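Local coordinates for succinylglutamate desuccinylase (Vibrio parahaemolyticus, PDB 2BCO), which probably cleaves N-succinylglutamate into succinate and glutamate, the last step of arginine degradation by the AST pathway, using one zinc ion per subunit, at residues E110-N113 with R114-E118; F203-Y206 with S207-Y211; I266-H270 with D271-F275. All blocks are in the same frame, centred on the assembly; numbering follows the deposited sequence.

Contact 1 of 3, residues E110-N113 with R114-E118; sequences ENLN and RLFDE
Asn111 and Arg114 meet where the chain turns back beside the zinc site. The amide ND2 of Asn111 lies over one face of the Arg114 guanidinium, 3.6 Å from Arg114 CZ and shifted toward its rim. The two planes are 56° apart, so the groups are not stacked flat. Next to them, Arg114 N donates to Asn111 O at 3.3 Å. One residue on, Leu115 N makes a weak bond to Leu112 O. The turn also has a packing side. Its apolar pair is Phe116 CE2 and Leu112 CD2, 3.8 Å apart. Two polar atoms lie against carbon here. Leu112 O meets the Phe116 ring obliquely, 3.5 Å from Phe116 CE2. Glu110 OE2 is 3.5 Å from Leu115 CD2.

The next layer holds the two asparagines. Asn111 CG stands anti to the backbone N (chi1 -175°), beside the carbonyl carbon. This brings OD1 of Asn111 round to accept from Asn113 N at 2.9 Å, which makes an Asx turn. The same OD1 is hydrogen-bonded to NE2 of the zinc ligand His63. Asn111 is therefore a second-shell residue, consistent with a role in orienting that histidine. The side chain of Asn113 lies about 6 Å from the zinc ion at nearest approach. Its OD1 accepts from the backbone N of Phe203.

The turn belongs to the loop between helix 98-102 and helix 125-141, in the catalytic domain. Leu112 and Phe116 rest on Ala130 of helix 125-141, and Phe116 stacks on Phe203 at the start of helix 203-211.

Contact 2 of 3, residues F203-Y206 with S207-Y211; sequences FSWY and SAENY
Trp205 and Glu209 are one turn apart on helix 203-211 and lie side by side, pointing the same way. Glu209 CB sits over a face of the indole, 4.0 Å from the centroid of the five-membered ring of Trp205, a CH-pi contact. Glu209 CG reaches Trp205 CZ2 at 3.7 Å. The Glu209 chain then bends at chi2 (57°), which swings OE1 to the side of the indole N-H, within reach of a shared water. The water accepts from Trp205 NE1 and donates to Glu209 OE1, which also bonds Thr172. Beneath this pair the helix is well bonded: Glu209 N meets Trp205 O at 2.8 Å.

Asn210 is exposed, yet it too packs closely. Its ND2 lies over one face of the Tyr206 ring, 3.3 Å from Tyr206 CD1 and offset toward the rim. Asn210 ND2 also donates to Tyr206 O at 3.2 Å, on a lone pair. Asn210 N donates to the same oxygen, so two bonds from one residue grip Tyr206 O. The loose part is Tyr206 with Tyr211. The two side chains lie side by side, with Tyr206 CE2 at the edge of the Tyr211 ring, 4.0 Å from Tyr211 CE2. Their hydroxyls meet through a second water.

The helix lies between helix 125-141 and strand 214-220. Phe203, Tyr206 and Tyr211 touch the first of these. Ser204 packs on Ala215 and Thr217 of the second, while Ser207 OG bonds His151 on strand 149-157.

Contact 3 of 3, residues I266-H270 with D271-F275; sequences IVRLH and DDFDF
Arg268 and Phe273 pack against each other inside the turn that leads from strand 258-267 to strand 273-275, in the barrel-sandwich hybrid domain. The aliphatic part of the arginine does the touching. Arg268 CB lies over one face of the Phe273 ring, and Arg268 CG is 3.9 Å from Phe273 CG. The two side chains cross at a slant, yet the guanidinium and ring planes are only 24° apart. The guanidinium is not stacked on the ring: it lies beyond the ring, with Arg268 NE 3.7 Å from Phe273 CB. Ile266 comes to the ring from another direction. Its CG2 is at the edge, 4.2 Å from Phe273 CZ.

CG of Arg268 lies opposite the backbone N (chi1 -179°), and the chain stays extended to NE. This carries the guanidinium across the turn to two backbone carbonyls. Arg268 NE donates to His270 O at 3.1 Å, with that oxygen in the guanidinium plane. Together with a bond from NH2, this fixes the rotation of the guanidinium. NH1 bonds Val317 O, so all three nitrogens have backbone partners. Asp271 OD1 is near but too far for a salt bridge.

The turn itself bends tightly at Asp272, the centre of an inverse gamma turn, with a weak bond from Phe273 N to Asp271 O. On the outside, His270 ND1 bonds Asp296 of strand 292-296. The buried Phe273 ring packs on Ala323 of strand 322-335. At the bend, Arg268 NH2 donates to Asp271 O at 2.9 Å, and this oxygen is tilted 16° from the guanidinium plane.

Contacts 1 and 2 belong to the catalytic domain and touch each other. They meet through a bond from the helix start to contact 1, and through packing of Phe116 on Trp205 and Tyr206. Both lean on helix 125-141. Contact 1 is the more buried and lies next to the zinc ligands; its amides bond a zinc ligand and the first residue of the helix. Contact 2 is partly buried, and two waters join side chains along its helix. Contact 3 lies in the hybrid domain, about 22 Å from contact 1 and 29 Å from contact 2, centre to centre. There an arginine bonded to carbonyls spans a more exposed turn between strands, far from the zinc.

Contact 1 of 3, residues E110-N113 with R114-E118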
loop_
_atom_site.group_PDB
_atom_site.type_symbol
_atom_site.label_atom_id
_atom_site.label_comp_id
_atom_site.label_asym_id
_atom_site.label_seq_id
_atom_site.Cartn_x
_atom_site.Cartn_y
_atom_site.Cartn_z
ATOM N N GLU A 110 11.120 -14.798 1.100
ATOM C CA GLU A 110 11.472 -13.614 0.316
ATOM C C GLU A 110 10.399 -12.516 0.410
ATOM O O GLU A 110 9.227 -12.809 0.613
ATOM C CB GLU A 110 11.668 -14.018 -1.144
ATOM C CG GLU A 110 12.728 -13.227 -1.869
ATOM C CD GLU A 110 12.673 -13.433 -3.368
ATOM O OE1 GLU A 110 12.443 -14.581 -3.784
ATOM O OE2 GLU A 110 12.863 -12.453 -4.124
ATOM N N ASN A 111 10.814 -11.261 0.264
ATOM C CA ASN A 111 9.908 -10.107 0.321
ATOM C C ASN A 111 8.783 -10.298 -0.698
ATOM O O ASN A 111 9.012 -10.245 -1.900
ATOM C CB ASN A 111 10.680 -8.824 -0.014
ATOM C CG ASN A 111 9.841 -7.548 0.147
ATOM O OD1 ASN A 111 8.614 -7.580 0.212
ATOM N ND2 ASN A 111 10.519 -6.421 0.196
ATOM N N LEU A 112 7.565 -10.498 -0.214
ATOM C CA LEU A 112 6.430 -10.723 -1.096
ATOM C C LEU A 112 6.206 -9.562 -2.085
ATOM O O LEU A 112 5.773 -9.767 -3.219
ATOM C CB LEU A 112 5.166 -10.933 -0.250
ATOM C CG LEU A 112 4.001 -11.767 -0.782
ATOM C CD1 LEU A 112 2.790 -11.574 0.129
ATOM C CD2 LEU A 112 3.652 -11.366 -2.186
ATOM N N ASN A 113 6.525 -8.344 -1.666
ATOM C CA ASN A 113 6.286 -7.192 -2.516
ATOM C C ASN A 113 7.343 -6.873 -3.572
ATOM O O ASN A 113 7.454 -5.736 -4.022
ATOM C CB ASN A 113 6.002 -5.971 -1.644
ATOM C CG ASN A 113 4.901 -5.110 -2.209
ATOM O OD1 ASN A 113 3.976 -5.611 -2.851
ATOM N ND2 ASN A 113 4.983 -3.817 -1.966
ATOM N N ARG A 114 8.097 -7.890 -3.975
ATOM C CA ARG A 114 9.110 -7.760 -5.014
ATOM C C ARG A 114 8.864 -8.847 -6.057
ATOM O O ARG A 114 9.599 -8.973 -7.029
ATOM C CB ARG A 114 10.510 -7.936 -4.424
ATOM C CG ARG A 114 11.129 -6.649 -3.908
ATOM C CD ARG A 114 12.358 -6.916 -3.040
ATOM N NE ARG A 114 12.845 -5.694 -2.400
ATOM C CZ ARG A 114 13.659 -5.666 -1.347
ATOM N NH1 ARG A 114 14.086 -6.796 -0.800
ATOM N NH2 ARG A 114 14.042 -4.504 -0.834
ATOM N N LEU A 115 7.799 -9.611 -5.856
ATOM C CA LEU A 115 7.484 -10.745 -6.716
ATOM C C LEU A 115 6.354 -10.605 -7.721
ATOM O O LEU A 115 5.888 -11.608 -8.248
ATOM C CB LEU A 115 7.200 -11.958 -5.831
ATOM C CG LEU A 115 8.280 -12.239 -4.784
ATOM C CD1 LEU A 115 7.882 -13.425 -3.926
ATOM C CD2 LEU A 115 9.601 -12.510 -5.498
ATOM N N PHE A 116 5.915 -9.384 -8.001
ATOM C CA PHE A 116 4.830 -9.196 -8.954
ATOM C C PHE A 116 5.265 -8.793 -10.361
ATOM O O PHE A 116 4.424 -8.705 -11.248
ATOM C CB PHE A 116 3.822 -8.180 -8.416
ATOM C CG PHE A 116 3.047 -8.676 -7.234
ATOM C CD1 PHE A 116 1.970 -9.543 -7.404
ATOM C CD2 PHE A 116 3.434 -8.328 -5.937
ATOM C CE1 PHE A 116 1.283 -10.054 -6.303
ATOM C CE2 PHE A 116 2.755 -8.833 -4.832
ATOM C CZ PHE A 116 1.678 -9.702 -5.011
ATOM N N ASP A 117 6.557 -8.543 -10.573
ATOM C CA ASP A 117 7.025 -8.167 -11.909
ATOM C C ASP A 117 7.318 -9.381 -12.795
ATOM O O ASP A 117 7.305 -10.521 -12.333
ATOM C CB ASP A 117 8.261 -7.252 -11.838
ATOM C CG ASP A 117 9.471 -7.926 -11.211
ATOM O OD1 ASP A 117 10.543 -7.286 -11.188
ATOM O OD2 ASP A 117 9.364 -9.077 -10.733
ATOM N N GLU A 118 7.584 -9.121 -14.071
ATOM C CA GLU A 118 7.847 -10.180 -15.041
ATOM C C GLU A 118 9.238 -10.822 -15.030
ATOM O O GLU A 118 9.525 -11.665 -15.875
ATOM C CB GLU A 118 7.533 -9.676 -16.457
ATOM C CG GLU A 118 6.046 -9.573 -16.775
ATOM C CD GLU A 118 5.772 -9.031 -18.173
ATOM O OE1 GLU A 118 6.117 -7.860 -18.443
ATOM O OE2 GLU A 118 5.210 -9.779 -19.005
#

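Contact 2 of 3, residues F203-Y206 with S207-Y211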
loop_
_atom_site.group_PDB
_atom_site.type_symbol
_atom_site.label_atom_id
_atom_site.label_comp_id
_atom_site.label_asym_id
_atom_site.label_seq_id
_atom_site.Cartn_x
_atom_site.Cartn_y
_atom_site.Cartn_z
ATOM N N PHE A 203 2.725 -5.118 -5.250
ATOM C CA PHE A 203 1.352 -5.544 -5.449
ATOM C C PHE A 203 0.527 -4.379 -6.008
ATOM O O PHE A 203 -0.326 -4.568 -6.881
ATOM C CB PHE A 203 0.803 -6.021 -4.106
ATOM C CG PHE A 203 -0.543 -6.689 -4.183
ATOM C CD1 PHE A 203 -0.922 -7.421 -5.308
ATOM C CD2 PHE A 203 -1.409 -6.638 -3.095
ATOM C CE1 PHE A 203 -2.133 -8.094 -5.339
ATOM C CE2 PHE A 203 -2.623 -7.312 -3.113
ATOM C CZ PHE A 203 -2.989 -8.039 -4.241
ATOM N N SER A 204 0.795 -3.178 -5.496
ATOM C CA SER A 204 0.117 -1.963 -5.929
ATOM C C SER A 204 0.439 -1.665 -7.396
ATOM O O SER A 204 -0.451 -1.367 -8.194
ATOM C CB SER A 204 0.568 -0.790 -5.049
ATOM O OG SER A 204 0.005 0.427 -5.487
ATOM N N TRP A 205 1.722 -1.737 -7.740
ATOM C CA TRP A 205 2.154 -1.490 -9.111
ATOM C C TRP A 205 1.495 -2.486 -10.063
ATOM O O TRP A 205 1.105 -2.123 -11.167
ATOM C CB TRP A 205 3.681 -1.605 -9.237
ATOM C CG TRP A 205 4.154 -1.754 -10.673
ATOM C CD1 TRP A 205 4.402 -0.750 -11.563
ATOM C CD2 TRP A 205 4.349 -2.984 -11.397
ATOM N NE1 TRP A 205 4.734 -1.275 -12.789
ATOM C CE2 TRP A 205 4.711 -2.634 -12.716
ATOM C CE3 TRP A 205 4.256 -4.337 -11.055
ATOM C CZ2 TRP A 205 4.971 -3.606 -13.704
ATOM C CZ3 TRP A 205 4.516 -5.301 -12.041
ATOM C CH2 TRP A 205 4.871 -4.926 -13.346
ATOM N N TYR A 206 1.370 -3.740 -9.637
ATOM C CA TYR A 206 0.764 -4.763 -10.486
ATOM C C TYR A 206 -0.673 -4.425 -10.899
ATOM O O TYR A 206 -1.072 -4.670 -12.037
ATOM C CB TYR A 206 0.778 -6.118 -9.779
ATOM C CG TYR A 206 0.210 -7.238 -10.612
ATOM C CD1 TYR A 206 1.007 -7.924 -11.524
ATOM C CD2 TYR A 206 -1.130 -7.617 -10.494
ATOM C CE1 TYR A 206 0.489 -8.973 -12.296
ATOM C CE2 TYR A 206 -1.657 -8.662 -11.261
ATOM C CZ TYR A 206 -0.839 -9.333 -12.159
ATOM O OH TYR A 206 -1.329 -10.378 -12.905
ATOM N N SER A 207 -1.451 -3.891 -9.965
ATOM C CA SER A 207 -2.830 -3.525 -10.247
ATOM C C SER A 207 -2.892 -2.315 -11.164
ATOM O O SER A 207 -3.723 -2.257 -12.056
ATOM C CB SER A 207 -3.579 -3.222 -8.944
ATOM O OG SER A 207 -3.910 -4.422 -8.269
ATOM N N ALA A 208 -2.012 -1.347 -10.935
ATOM C CA ALA A 208 -1.978 -0.146 -11.756
ATOM C C ALA A 208 -1.546 -0.474 -13.186
ATOM O O ALA A 208 -2.181 -0.043 -14.153
ATOM C CB ALA A 208 -1.026 0.872 -11.147
ATOM N N GLU A 209 -0.471 -1.243 -13.313
ATOM C CA GLU A 209 0.055 -1.610 -14.623
ATOM C C GLU A 209 -0.821 -2.552 -15.416
ATOM O O GLU A 209 -0.945 -2.406 -16.626
ATOM C CB GLU A 209 1.449 -2.238 -14.490
ATOM C CG GLU A 209 2.027 -2.836 -15.791
ATOM C CD GLU A 209 2.104 -1.831 -16.937
ATOM O OE1 GLU A 209 2.538 -0.689 -16.696
ATOM O OE2 GLU A 209 1.743 -2.185 -18.080
ATOM N N ASN A 210 -1.442 -3.511 -14.746
ATOM C CA ASN A 210 -2.251 -4.490 -15.455
ATOM C C ASN A 210 -3.748 -4.291 -15.456
ATOM O O ASN A 210 -4.454 -4.983 -16.185
ATOM C CB ASN A 210 -1.926 -5.879 -14.921
ATOM C CG ASN A 210 -0.540 -6.323 -15.309
ATOM O OD1 ASN A 210 -0.274 -6.567 -16.480
ATOM N ND2 ASN A 210 0.356 -6.412 -14.338
ATOM N N TYR A 211 -4.252 -3.365 -14.650
ATOM C CA TYR A 211 -5.693 -3.154 -14.620
ATOM C C TYR A 211 -6.089 -1.691 -14.508
ATOM O O TYR A 211 -7.253 -1.373 -14.299
ATOM C CB TYR A 211 -6.301 -3.969 -13.477
ATOM C CG TYR A 211 -6.134 -5.458 -13.682
ATOM C CD1 TYR A 211 -7.013 -6.170 -14.496
ATOM C CD2 TYR A 211 -5.068 -6.150 -13.107
ATOM C CE1 TYR A 211 -6.839 -7.543 -14.736
ATOM C CE2 TYR A 211 -4.883 -7.525 -13.343
ATOM C CZ TYR A 211 -5.774 -8.211 -14.159
ATOM O OH TYR A 211 -5.613 -9.559 -14.388
HETATM O O HOH W 1 4.521 -0.009 -15.261
HETATM O O HOH W 2 -3.785 -10.824 -12.918
#

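Contact 3 of 3, residues I266-H270 with D271-F275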
loop_
_atom_site.group_PDB
_atom_site.type_symbol
_atom_site.label_atom_id
_atom_site.label_comp_id
_atom_site.label_asym_id
_atom_site.label_seq_id
_atom_site.Cartn_x
_atom_site.Cartn_y
_atom_site.Cartn_z
ATOM N N ILE A 266 19.422 5.611 -6.772
ATOM C CA ILE A 266 20.764 5.142 -6.436
ATOM C C ILE A 266 20.911 3.637 -6.677
ATOM O O ILE A 266 20.138 2.839 -6.150
ATOM C CB ILE A 266 21.097 5.434 -4.947
ATOM C CG1 ILE A 266 20.911 6.924 -4.646
ATOM C CG2 ILE A 266 22.519 4.988 -4.632
ATOM C CD1 ILE A 266 21.736 7.847 -5.522
ATOM N N VAL A 267 21.913 3.255 -7.462
ATOM C CA VAL A 267 22.152 1.846 -7.762
ATOM C C VAL A 267 23.536 1.389 -7.292
ATOM O O VAL A 267 24.541 2.030 -7.598
ATOM C CB VAL A 267 22.047 1.576 -9.280
ATOM C CG1 VAL A 267 22.165 0.083 -9.551
ATOM C CG2 VAL A 267 20.735 2.129 -9.823
ATOM N N ARG A 268 23.581 0.280 -6.556
ATOM C CA ARG A 268 24.845 -0.266 -6.051
ATOM C C ARG A 268 25.689 -0.854 -7.182
ATOM O O ARG A 268 25.292 -1.821 -7.837
ATOM C CB ARG A 268 24.576 -1.345 -4.998
ATOM C CG ARG A 268 25.831 -1.965 -4.386
ATOM C CD ARG A 268 25.455 -2.937 -3.280
ATOM N NE ARG A 268 26.608 -3.483 -2.563
ATOM C CZ ARG A 268 26.517 -4.175 -1.426
ATOM N NH1 ARG A 268 25.328 -4.406 -0.877
ATOM N NH2 ARG A 268 27.610 -4.638 -0.830
ATOM N N LEU A 269 26.861 -0.260 -7.397
ATOM C CA LEU A 269 27.776 -0.692 -8.445
ATOM C C LEU A 269 28.883 -1.628 -7.967
ATOM O O LEU A 269 29.274 -2.545 -8.690
ATOM C CB LEU A 269 28.412 0.528 -9.120
ATOM C CG LEU A 269 27.864 0.971 -10.479
ATOM C CD1 LEU A 269 28.233 -0.067 -11.534
ATOM C CD2 LEU A 269 26.354 1.166 -10.403
ATOM N N HIS A 270 29.390 -1.400 -6.760
ATOM C CA HIS A 270 30.466 -2.230 -6.229
ATOM C C HIS A 270 30.114 -2.922 -4.919
ATOM O O HIS A 270 29.094 -2.629 -4.298
ATOM C CB HIS A 270 31.727 -1.384 -6.028
ATOM C CG HIS A 270 32.091 -0.548 -7.215
ATOM N ND1 HIS A 270 31.367 0.562 -7.595
ATOM C CD2 HIS A 270 33.098 -0.664 -8.111
ATOM C CE1 HIS A 270 31.913 1.094 -8.673
ATOM N NE2 HIS A 270 32.965 0.371 -9.008
ATOM N N ASP A 271 30.981 -3.841 -4.507
ATOM C CA ASP A 271 30.792 -4.599 -3.276
ATOM C C ASP A 271 31.010 -3.701 -2.057
ATOM O O ASP A 271 30.343 -3.852 -1.031
ATOM C CB ASP A 271 31.767 -5.784 -3.246
ATOM C CG ASP A 271 31.489 -6.747 -2.102
ATOM O OD1 ASP A 271 31.610 -6.338 -0.927
ATOM O OD2 ASP A 271 31.151 -7.917 -2.381
ATOM N N ASP A 272 31.950 -2.767 -2.183
ATOM C CA ASP A 272 32.271 -1.823 -1.116
ATOM C C ASP A 272 31.346 -0.618 -1.235
ATOM O O ASP A 272 31.700 0.410 -1.812
ATOM C CB ASP A 272 33.735 -1.388 -1.226
ATOM C CG ASP A 272 34.138 -0.406 -0.141
ATOM O OD1 ASP A 272 33.721 -0.594 1.022
ATOM O OD2 ASP A 272 34.878 0.550 -0.453
ATOM N N PHE A 273 30.153 -0.763 -0.675
ATOM C CA PHE A 273 29.123 0.266 -0.717
ATOM C C PHE A 273 28.587 0.479 0.698
ATOM O O PHE A 273 28.455 -0.478 1.459
ATOM C CB PHE A 273 27.995 -0.224 -1.639
ATOM C CG PHE A 273 26.828 0.714 -1.749
ATOM C CD1 PHE A 273 26.767 1.656 -2.772
ATOM C CD2 PHE A 273 25.767 0.638 -0.845
ATOM C CE1 PHE A 273 25.665 2.510 -2.896
ATOM C CE2 PHE A 273 24.658 1.493 -0.960
ATOM C CZ PHE A 273 24.607 2.428 -1.986
ATOM N N ASP A 274 28.285 1.720 1.061
ATOM C CA ASP A 274 27.735 1.987 2.388
ATOM C C ASP A 274 27.284 3.436 2.530
ATOM O O ASP A 274 27.542 4.270 1.664
ATOM C CB ASP A 274 28.766 1.666 3.478
ATOM C CG ASP A 274 28.123 1.186 4.775
ATOM O OD1 ASP A 274 26.945 1.514 5.026
ATOM O OD2 ASP A 274 28.801 0.485 5.553
ATOM N N PHE A 275 26.601 3.724 3.631
ATOM C CA PHE A 275 26.110 5.065 3.913
ATOM C C PHE A 275 26.782 5.547 5.188
ATOM O O PHE A 275 27.269 4.739 5.967
ATOM C CB PHE A 275 24.602 5.039 4.124
ATOM C CG PHE A 275 23.830 4.522 2.945
ATOM C CD1 PHE A 275 23.865 5.190 1.720
ATOM C CD2 PHE A 275 23.033 3.383 3.066
ATOM C CE1 PHE A 275 23.118 4.735 0.636
ATOM C CE2 PHE A 275 22.279 2.922 1.984
ATOM C CZ PHE A 275 22.322 3.598 0.768
#